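Local coordinates for protein retinol dehydratase (Spodoptera frugiperda, PDB 1FMJ) that probably converts retinol to anhydroretinol through a sulfotransferase-type reaction, and binds retinol and the nucleotide adenosine-3'-5'-diphosphate, at residues K211-M216 with G220-T225; D186-A191 with K333-N338; L90-A95 with I275-E280. All coordinates share one frame; numbering follows the deposited sequence.

Contact 1 of 3, residues K211-M216 with G220-T225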
loop_
_atom_site.group_PDB
_atom_site.type_symbol
_atom_site.label_atom_id
_atom_site.label_comp_id
_atom_site.label_asym_id
_atom_site.label_seq_id
_atom_site.Cartn_x
_atom_site.Cartn_y
_atom_site.Cartn_z
ATOM N N LYS A 211 -0.867 -3.498 20.370
ATOM C CA LYS A 211 -0.968 -4.936 20.550
ATOM C C LYS A 211 -2.276 -5.464 19.983
ATOM O O LYS A 211 -2.301 -6.557 19.423
ATOM C CB LYS A 211 -0.847 -5.320 22.021
ATOM C CG LYS A 211 -0.843 -6.822 22.231
ATOM C CD LYS A 211 -0.627 -7.191 23.687
ATOM C CE LYS A 211 -0.555 -8.698 23.863
ATOM N NZ LYS A 211 -0.559 -9.075 25.307
ATOM N N ASP A 212 -3.364 -4.702 20.125
ATOM C CA ASP A 212 -4.646 -5.135 19.572
ATOM C C ASP A 212 -4.521 -5.098 18.052
ATOM O O ASP A 212 -5.108 -5.911 17.342
ATOM C CB ASP A 212 -5.790 -4.201 19.968
ATOM C CG ASP A 212 -6.043 -4.174 21.451
ATOM O OD1 ASP A 212 -5.898 -5.228 22.099
ATOM O OD2 ASP A 212 -6.408 -3.091 21.960
ATOM N N PHE A 213 -3.762 -4.130 17.558
ATOM C CA PHE A 213 -3.573 -4.003 16.123
ATOM C C PHE A 213 -2.747 -5.194 15.640
ATOM O O PHE A 213 -3.028 -5.768 14.586
ATOM C CB PHE A 213 -2.860 -2.692 15.784
ATOM C CG PHE A 213 -2.752 -2.433 14.307
ATOM C CD1 PHE A 213 -3.833 -1.914 13.597
ATOM C CD2 PHE A 213 -1.595 -2.765 13.612
ATOM C CE1 PHE A 213 -3.762 -1.733 12.213
ATOM C CE2 PHE A 213 -1.517 -2.587 12.224
ATOM C CZ PHE A 213 -2.602 -2.071 11.529
ATOM N N TRP A 214 -1.734 -5.566 16.423
ATOM C CA TRP A 214 -0.865 -6.693 16.086
ATOM C C TRP A 214 -1.604 -8.025 16.062
ATOM O O TRP A 214 -1.335 -8.872 15.210
ATOM C CB TRP A 214 0.302 -6.779 17.066
ATOM C CG TRP A 214 1.021 -8.106 17.027
ATOM C CD1 TRP A 214 0.978 -9.089 17.974
ATOM C CD2 TRP A 214 1.883 -8.586 15.991
ATOM N NE1 TRP A 214 1.764 -10.150 17.594
ATOM C CE2 TRP A 214 2.332 -9.867 16.380
ATOM C CE3 TRP A 214 2.323 -8.055 14.767
ATOM C CZ2 TRP A 214 3.202 -10.630 15.592
ATOM C CZ3 TRP A 214 3.185 -8.812 13.983
ATOM C CH2 TRP A 214 3.615 -10.087 14.400
ATOM N N GLU A 215 -2.516 -8.222 17.006
ATOM C CA GLU A 215 -3.294 -9.457 17.053
ATOM C C GLU A 215 -4.052 -9.611 15.739
ATOM O O GLU A 215 -4.062 -10.673 15.122
ATOM C CB GLU A 215 -4.311 -9.419 18.195
ATOM C CG GLU A 215 -3.721 -9.438 19.600
ATOM C CD GLU A 215 -2.906 -10.690 19.878
ATOM O OE1 GLU A 215 -3.229 -11.751 19.293
ATOM O OE2 GLU A 215 -1.952 -10.610 20.692
ATOM N N MET A 216 -4.692 -8.523 15.331
ATOM C CA MET A 216 -5.485 -8.478 14.114
ATOM C C MET A 216 -4.614 -8.686 12.888
ATOM O O MET A 216 -4.895 -9.549 12.050
ATOM C CB MET A 216 -6.209 -7.127 14.045
ATOM C CG MET A 216 -6.945 -6.823 12.745
ATOM S SD MET A 216 -8.024 -5.352 12.916
ATOM C CE MET A 216 -6.901 -4.166 13.728
ATOM N N GLY A 220 -4.235 -12.254 10.116
ATOM C CA GLY A 220 -4.830 -12.052 8.808
ATOM C C GLY A 220 -6.192 -11.386 8.884
ATOM O O GLY A 220 -7.074 -11.653 8.057
ATOM N N LEU A 221 -6.375 -10.515 9.875
ATOM C CA LEU A 221 -7.651 -9.823 10.030
ATOM C C LEU A 221 -7.569 -8.321 9.763
ATOM O O LEU A 221 -8.472 -7.564 10.121
ATOM C CB LEU A 221 -8.240 -10.104 11.418
ATOM C CG LEU A 221 -8.752 -11.549 11.520
ATOM C CD1 LEU A 221 -9.229 -11.863 12.924
ATOM C CD2 LEU A 221 -9.873 -11.750 10.504
ATOM N N TYR A 222 -6.474 -7.879 9.162
ATOM C CA TYR A 222 -6.373 -6.472 8.810
ATOM C C TYR A 222 -6.390 -6.378 7.294
ATOM O O TYR A 222 -6.275 -7.387 6.589
ATOM C CB TYR A 222 -5.111 -5.803 9.365
ATOM C CG TYR A 222 -5.144 -4.294 9.171
ATOM C CD1 TYR A 222 -6.151 -3.515 9.751
ATOM C CD2 TYR A 222 -4.218 -3.661 8.352
ATOM C CE1 TYR A 222 -6.228 -2.131 9.503
ATOM C CE2 TYR A 222 -4.283 -2.297 8.098
ATOM C CZ TYR A 222 -5.286 -1.536 8.669
ATOM O OH TYR A 222 -5.351 -0.195 8.387
ATOM N N THR A 223 -6.550 -5.159 6.803
ATOM C CA THR A 223 -6.632 -4.875 5.374
ATOM C C THR A 223 -5.599 -5.572 4.481
ATOM O O THR A 223 -4.392 -5.437 4.664
ATOM C CB THR A 223 -6.570 -3.346 5.135
ATOM O OG1 THR A 223 -7.517 -2.699 6.001
ATOM C CG2 THR A 223 -6.912 -3.009 3.681
ATOM N N LEU A 224 -6.124 -6.318 3.514
ATOM C CA LEU A 224 -5.360 -7.069 2.525
ATOM C C LEU A 224 -4.401 -8.157 2.996
ATOM O O LEU A 224 -3.557 -8.616 2.224
ATOM C CB LEU A 224 -4.667 -6.101 1.553
ATOM C CG LEU A 224 -5.683 -5.380 0.646
ATOM C CD1 LEU A 224 -4.981 -4.393 -0.247
ATOM C CD2 LEU A 224 -6.451 -6.402 -0.205
ATOM N N THR A 225 -4.532 -8.573 4.256
ATOM C CA THR A 225 -3.739 -9.687 4.770
ATOM C C THR A 225 -4.597 -10.884 4.304
ATOM O O THR A 225 -5.693 -10.679 3.772
ATOM C CB THR A 225 -3.667 -9.678 6.324
ATOM O OG1 THR A 225 -4.994 -9.702 6.871
ATOM C CG2 THR A 225 -2.927 -8.432 6.819
#

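Contact 2 of 3, residues D186-A191 with K333-N338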
loop_
_atom_site.group_PDB
_atom_site.type_symbol
_atom_site.label_atom_id
_atom_site.label_comp_id
_atom_site.label_asym_id
_atom_site.label_seq_id
_atom_site.Cartn_x
_atom_site.Cartn_y
_atom_site.Cartn_z
ATOM N N ASP A 186 10.015 -6.153 6.468
ATOM C CA ASP A 186 9.854 -6.956 7.682
ATOM C C ASP A 186 8.424 -6.714 8.162
ATOM O O ASP A 186 8.033 -5.571 8.368
ATOM C CB ASP A 186 10.844 -6.478 8.744
ATOM C CG ASP A 186 10.871 -7.363 9.972
ATOM O OD1 ASP A 186 9.794 -7.711 10.509
ATOM O OD2 ASP A 186 11.990 -7.709 10.398
ATOM N N PRO A 187 7.636 -7.785 8.358
ATOM C CA PRO A 187 6.239 -7.718 8.806
ATOM C C PRO A 187 6.022 -6.950 10.113
ATOM O O PRO A 187 4.988 -6.302 10.306
ATOM C CB PRO A 187 5.843 -9.190 8.964
ATOM C CG PRO A 187 6.843 -9.936 8.169
ATOM C CD PRO A 187 8.108 -9.180 8.343
ATOM N N ARG A 188 6.986 -7.039 11.016
ATOM C CA ARG A 188 6.858 -6.370 12.302
ATOM C C ARG A 188 6.864 -4.848 12.192
ATOM O O ARG A 188 6.088 -4.178 12.873
ATOM C CB ARG A 188 7.939 -6.888 13.248
ATOM C CG ARG A 188 7.701 -8.354 13.598
ATOM C CD ARG A 188 8.933 -9.026 14.156
ATOM N NE ARG A 188 10.021 -9.017 13.194
ATOM C CZ ARG A 188 11.161 -9.673 13.357
ATOM N NH1 ARG A 188 11.359 -10.393 14.451
ATOM N NH2 ARG A 188 12.100 -9.608 12.423
ATOM N N ASP A 189 7.717 -4.309 11.324
ATOM C CA ASP A 189 7.780 -2.864 11.101
ATOM C C ASP A 189 6.582 -2.410 10.264
ATOM O O ASP A 189 6.128 -1.272 10.368
ATOM C CB ASP A 189 9.073 -2.483 10.374
ATOM C CG ASP A 189 10.292 -2.616 11.251
ATOM O OD1 ASP A 189 10.170 -2.328 12.462
ATOM O OD2 ASP A 189 11.373 -2.984 10.728
ATOM N N VAL A 190 6.106 -3.303 9.401
ATOM C CA VAL A 190 4.944 -3.032 8.568
ATOM C C VAL A 190 3.742 -2.869 9.501
ATOM O O VAL A 190 2.893 -1.994 9.304
ATOM C CB VAL A 190 4.666 -4.219 7.588
ATOM C CG1 VAL A 190 3.320 -4.044 6.924
ATOM C CG2 VAL A 190 5.758 -4.299 6.524
ATOM N N ALA A 191 3.675 -3.723 10.517
ATOM C CA ALA A 191 2.579 -3.681 11.479
ATOM C C ALA A 191 2.610 -2.346 12.221
ATOM O O ALA A 191 1.583 -1.687 12.363
ATOM C CB ALA A 191 2.697 -4.838 12.466
ATOM N N LYS A 333 7.475 -16.961 16.061
ATOM C CA LYS A 333 6.800 -18.211 15.741
ATOM C C LYS A 333 6.035 -18.031 14.430
ATOM O O LYS A 333 6.126 -18.862 13.519
ATOM C CB LYS A 333 5.837 -18.571 16.874
ATOM C CG LYS A 333 5.102 -19.894 16.729
ATOM C CD LYS A 333 4.221 -20.111 17.957
ATOM C CE LYS A 333 3.437 -21.409 17.903
ATOM N NZ LYS A 333 2.711 -21.638 19.198
ATOM N N TRP A 334 5.295 -16.931 14.338
ATOM C CA TRP A 334 4.504 -16.631 13.156
ATOM C C TRP A 334 5.386 -16.547 11.925
ATOM O O TRP A 334 5.062 -17.104 10.874
ATOM C CB TRP A 334 3.744 -15.317 13.350
ATOM C CG TRP A 334 2.924 -14.892 12.168
ATOM C CD1 TRP A 334 1.927 -15.603 11.557
ATOM C CD2 TRP A 334 2.995 -13.631 11.485
ATOM N NE1 TRP A 334 1.371 -14.861 10.540
ATOM C CE2 TRP A 334 2.005 -13.648 10.474
ATOM C CE3 TRP A 334 3.795 -12.487 11.631
ATOM C CZ2 TRP A 334 1.792 -12.562 9.611
ATOM C CZ3 TRP A 334 3.585 -11.407 10.774
ATOM C CH2 TRP A 334 2.590 -11.455 9.776
ATOM N N ILE A 335 6.508 -15.855 12.045
ATOM C CA ILE A 335 7.397 -15.744 10.891
ATOM C C ILE A 335 8.057 -17.083 10.545
ATOM O O ILE A 335 8.168 -17.441 9.371
ATOM C CB ILE A 335 8.479 -14.676 11.124
ATOM C CG1 ILE A 335 7.814 -13.303 11.284
ATOM C CG2 ILE A 335 9.451 -14.654 9.951
ATOM C CD1 ILE A 335 8.792 -12.173 11.531
ATOM N N LYS A 336 8.481 -17.830 11.558
ATOM C CA LYS A 336 9.127 -19.121 11.312
ATOM C C LYS A 336 8.165 -20.093 10.640
ATOM O O LYS A 336 8.541 -20.814 9.707
ATOM C CB LYS A 336 9.641 -19.724 12.620
ATOM C CG LYS A 336 10.817 -18.974 13.223
ATOM C CD LYS A 336 11.276 -19.624 14.520
ATOM C CE LYS A 336 12.419 -18.856 15.157
ATOM N NZ LYS A 336 12.795 -19.446 16.468
ATOM N N ASP A 337 6.921 -20.106 11.107
ATOM C CA ASP A 337 5.929 -20.989 10.529
ATOM C C ASP A 337 5.684 -20.659 9.060
ATOM O O ASP A 337 5.638 -21.554 8.221
ATOM C CB ASP A 337 4.617 -20.905 11.302
ATOM C CG ASP A 337 4.722 -21.490 12.696
ATOM O OD1 ASP A 337 5.640 -22.305 12.925
ATOM O OD2 ASP A 337 3.881 -21.145 13.557
ATOM N N ASN A 338 5.533 -19.378 8.744
ATOM C CA ASN A 338 5.278 -18.976 7.362
ATOM C C ASN A 338 6.488 -19.080 6.423
ATOM O O ASN A 338 6.328 -19.071 5.205
ATOM C CB ASN A 338 4.712 -17.549 7.315
ATOM C CG ASN A 338 3.264 -17.482 7.761
ATOM O OD1 ASN A 338 2.956 -17.224 8.929
ATOM N ND2 ASN A 338 2.362 -17.734 6.832
#

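Contact 3 of 3, residues L90-A95 with I275-E280. With HG (mercury (II) ion), chain D.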
loop_
_atom_site.group_PDB
_atom_site.type_symbol
_atom_site.label_atom_id
_atom_site.label_comp_id
_atom_site.label_asym_id
_atom_site.label_seq_id
_atom_site.Cartn_x
_atom_site.Cartn_y
_atom_site.Cartn_z
ATOM N N LEU A 90 14.408 11.794 -15.377
ATOM C CA LEU A 90 14.765 12.548 -14.184
ATOM C C LEU A 90 14.321 14.003 -14.254
ATOM O O LEU A 90 15.088 14.914 -13.943
ATOM C CB LEU A 90 16.275 12.480 -13.935
ATOM C CG LEU A 90 16.812 11.107 -13.532
ATOM C CD1 LEU A 90 17.081 10.285 -14.784
ATOM C CD2 LEU A 90 18.086 11.268 -12.725
ATOM N N ASN A 91 13.077 14.213 -14.673
ATOM C CA ASN A 91 12.512 15.551 -14.759
ATOM C C ASN A 91 11.921 15.854 -13.384
ATOM O O ASN A 91 10.722 15.667 -13.154
ATOM C CB ASN A 91 11.411 15.596 -15.819
ATOM C CG ASN A 91 10.885 17.000 -16.061
ATOM O OD1 ASN A 91 10.712 17.782 -15.131
ATOM N ND2 ASN A 91 10.612 17.317 -17.317
ATOM N N PHE A 92 12.769 16.304 -12.464
ATOM C CA PHE A 92 12.315 16.605 -11.113
ATOM C C PHE A 92 11.272 17.710 -11.114
ATOM O O PHE A 92 10.318 17.673 -10.338
ATOM C CB PHE A 92 13.492 17.012 -10.224
ATOM C CG PHE A 92 14.528 15.942 -10.067
ATOM C CD1 PHE A 92 15.378 15.621 -11.119
ATOM C CD2 PHE A 92 14.646 15.243 -8.869
ATOM C CE1 PHE A 92 16.332 14.619 -10.982
ATOM C CE2 PHE A 92 15.596 14.239 -8.720
ATOM C CZ PHE A 92 16.442 13.926 -9.780
ATOM N N GLU A 93 11.453 18.690 -11.991
ATOM C CA GLU A 93 10.523 19.804 -12.075
ATOM C C GLU A 93 9.103 19.292 -12.277
ATOM O O GLU A 93 8.172 19.734 -11.603
ATOM C CB GLU A 93 10.920 20.729 -13.228
ATOM C CG GLU A 93 10.281 22.094 -13.155
ATOM C CD GLU A 93 10.494 22.753 -11.806
ATOM O OE1 GLU A 93 11.653 22.795 -11.338
ATOM O OE2 GLU A 93 9.502 23.228 -11.214
ATOM N N ALA A 94 8.943 18.352 -13.204
ATOM C CA ALA A 94 7.636 17.772 -13.495
ATOM C C ALA A 94 7.161 16.883 -12.341
ATOM O O ALA A 94 5.960 16.734 -12.120
ATOM C CB ALA A 94 7.701 16.969 -14.780
ATOM N N ALA A 95 8.108 16.299 -11.610
ATOM C CA ALA A 95 7.779 15.433 -10.478
ATOM C C ALA A 95 7.196 16.221 -9.298
ATOM O O ALA A 95 6.874 15.649 -8.249
ATOM C CB ALA A 95 9.014 14.671 -10.032
ATOM N N ILE A 275 22.363 8.953 -10.486
ATOM C CA ILE A 275 21.961 8.064 -9.408
ATOM C C ILE A 275 22.110 8.740 -8.047
ATOM O O ILE A 275 21.220 8.650 -7.201
ATOM C CB ILE A 275 22.776 6.756 -9.445
ATOM C CG1 ILE A 275 22.483 6.018 -10.757
ATOM C CG2 ILE A 275 22.425 5.878 -8.245
ATOM C CD1 ILE A 275 23.211 4.713 -10.920
ATOM N N GLN A 276 23.228 9.429 -7.844
ATOM C CA GLN A 276 23.474 10.118 -6.585
ATOM C C GLN A 276 22.445 11.223 -6.395
ATOM O O GLN A 276 22.101 11.574 -5.269
ATOM C CB GLN A 276 24.887 10.701 -6.568
ATOM N N ARG A 277 21.951 11.766 -7.504
ATOM C CA ARG A 277 20.964 12.831 -7.437
ATOM C C ARG A 277 19.591 12.270 -7.056
ATOM O O ARG A 277 18.795 12.939 -6.397
ATOM C CB ARG A 277 20.876 13.558 -8.775
ATOM C CG ARG A 277 20.067 14.839 -8.705
ATOM C CD ARG A 277 19.938 15.484 -10.066
ATOM N NE ARG A 277 19.174 16.724 -10.004
ATOM C CZ ARG A 277 18.835 17.442 -11.070
ATOM N NH1 ARG A 277 19.193 17.041 -12.283
ATOM N NH2 ARG A 277 18.140 18.563 -10.922
ATOM N N LEU A 278 19.316 11.041 -7.484
ATOM C CA LEU A 278 18.054 10.390 -7.151
ATOM C C LEU A 278 18.104 10.010 -5.686
ATOM O O LEU A 278 17.126 10.161 -4.960
ATOM C CB LEU A 278 17.856 9.122 -7.977
ATOM C CG LEU A 278 17.334 9.260 -9.398
ATOM C CD1 LEU A 278 17.481 7.922 -10.118
ATOM C CD2 LEU A 278 15.878 9.712 -9.357
ATOM N N CYS A 279 19.259 9.514 -5.258
ATOM C CA CYS A 279 19.429 9.109 -3.874
ATOM C C CYS A 279 19.224 10.293 -2.938
ATOM O O CYS A 279 18.495 10.188 -1.958
ATOM C CB CYS A 279 20.819 8.509 -3.658
ATOM S SG CYS A 279 20.941 7.551 -2.123
ATOM N N GLU A 280 19.849 11.426 -3.239
ATOM C CA GLU A 280 19.693 12.586 -2.376
ATOM C C GLU A 280 18.251 13.080 -2.395
ATOM O O GLU A 280 17.750 13.599 -1.394
ATOM C CB GLU A 280 20.671 13.699 -2.777
ATOM C CG GLU A 280 20.665 14.096 -4.246
ATOM C CD GLU A 280 21.886 14.931 -4.621
ATOM O OE1 GLU A 280 22.105 15.989 -3.993
ATOM O OE2 GLU A 280 22.630 14.525 -5.540
HETATM HG HG HG D . 22.147 9.614 -1.330
#

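Contact 1 of 3, residues K211-M216 with G220-T225
Phe213 and Tyr222 meet in an edge-to-face (T-shaped) pair, a compact example of how a helix and the loop that follows it can be packed together by aromatic side chains. The CE1-CZ rim of Phe213 is directed at one face of Tyr222, with Phe213 CE1 3.7 Å from Tyr222 CE1; the ring centroids of Phe213 and Tyr222 are 4.8 Å apart and the planes are inclined at 61°. Phe213 CG stands anti to its backbone nitrogen (chi1 -174°), which carries the ring away from the helix and over the tyrosine. The other face of Tyr222 is covered at its centre by Thr223 OG1, so the phenol is held between the helix and its own neighbour in sequence. Met216 joins from the rim: its SD lies 5.5 Å from the Tyr222 centroid, at the ring edge, in a Met-aromatic contact, while Met216 CG packs against Leu221 CB at 3.8 Å. Behind these side chains, the backbone Leu221 N donates to Met216 O over 2.8 Å, at an N-H...O angle of 153°, and ties the start of the loop to the last turns of the helix. Gly220 precedes it with a positive phi, a conformation that suits glycine, and a type II turn from Tyr222 to Thr225 then reverses the chain. Leu221 and Thr225 rest on Met44 of strand 43-46, Phe213 and Tyr222 face Ser194 and Ala198 of helix 187-200, and Trp214 reaches helix 325-338, so this buried corner lies among two helices and the antiparallel sheet.

Contact 2 of 3, residues D186-A191 with K333-N338
Pro187 and Arg188, in the first turn of helix 187-200, receive two consecutive side chains of helix 325-338, illustrating how a well-capped helix start can double as a packing surface. Pro187 CB lies 3.6 Å from Trp334 CZ3, at the six-membered end of the indole. A chi1 of 178° sends the indole away from the Trp334 nitrogen, and its six-membered ring thereby reaches the proline. Ile335 sends its CD1 methyl over one face of the Arg188 guanidinium, 3.8 Å from Arg188 NE, with the two side chains crossing at about a right angle.

The guanidinium is held at its edge by Asp186, with one face turned to Ile335. The arginine chain bends at chi3 (-61°) and folds back toward Asp186, which it grips side-on: Arg188 NE donates to Asp186 OD1 at 3.0 Å and Arg188 NH2 to Asp186 OD2 at 2.8 Å, both on syn lone pairs and both near the guanidinium plane. Asp186 OD1 also accepts from Arg188 N at 2.9 Å, this time on its anti side. One carboxylate thus caps the helix and fixes the rotation of the guanidinium, and the positive charge of the arginine probably helps keep the Asp186 carboxylate ionised. With an alanine in place of Arg188, that carboxylate is likely to be left without its charged mate, and a gap to open beside the Ile335 methyl.

Arg188 also makes a cation-pi contact with Trp319, while Phe228 packs edge-to-face with Trp334. With its side chain accepting from the backbone nitrogen two residues on, Asp186 is a classic aspartate N-cap, here opening the helix that follows strand 179-184 of the parallel sheet in this P-loop-type sulfotransferase fold.

Contact 3 of 3, residues L90-A95 with I275-E280
Arg277 lies flat on the ring of Phe92, a surface example of the common pairing between a guanidinium and an aromatic face. From CB the arginine runs fully extended through CG and CD to NE, and every further atom nears the ring. CG touches Phe92 CZ at 3.9 Å; CD comes to 3.8 Å from both Phe92 CE1 and Phe92 CZ; NE lies over the face, 3.7 Å from Phe92 CE1. CZ follows above the same side of the ring, NH1 nears Phe92 CE1, and NH2 finishes 4.0 Å from Phe92 CD1. The guanidinium and ring planes are only 20° apart, so the positive group probably gains from the pi electrons, as in a cation-pi stack.

Leu278, the next residue, adds an apolar contact beside the stack: its CG meets Leu90 CD2 at 4.0 Å, the two leucines crossing at about a right angle, and its CD2 approaches Phe92 CZ obliquely. On the loop side, Ala94 N donates to Asn91 OD1 at 2.7 Å, an Asx motif that shapes the chain around Phe92. Cys279 SG carries a bound mercury ion of this derivative.

His281 packs edge-to-face with Phe92, whose ring also rests on Leu85 of helix 76-87, while Leu278 reaches Ile259 of helix 255-265. The loop after helix 76-87 is thereby joined to helix 272-281.

Contacts 1 and 2 are neighbours, their centres about 12 Å apart: Phe213 CE2 comes within 3.2 Å of Ala191 O, and Trp214 CH2 lies 3.7 Å from Trp334 CE3, so the successive helices 187-200 and 210-218 share one packed region with helix 325-338. Contact 3 stands apart, about 36 Å from contact 1 and about 34 Å from contact 2 between centres, on the opposite side of the chain's centre from contact 1. None lies at the retinol, nucleotide or calcium site, though Cys279 of contact 3 binds mercury: Tyr222 is about 9 Å from retinol, while Phe213, Arg188 and Leu278 are each about 11 Å from adenosine-3'-5'-diphosphate.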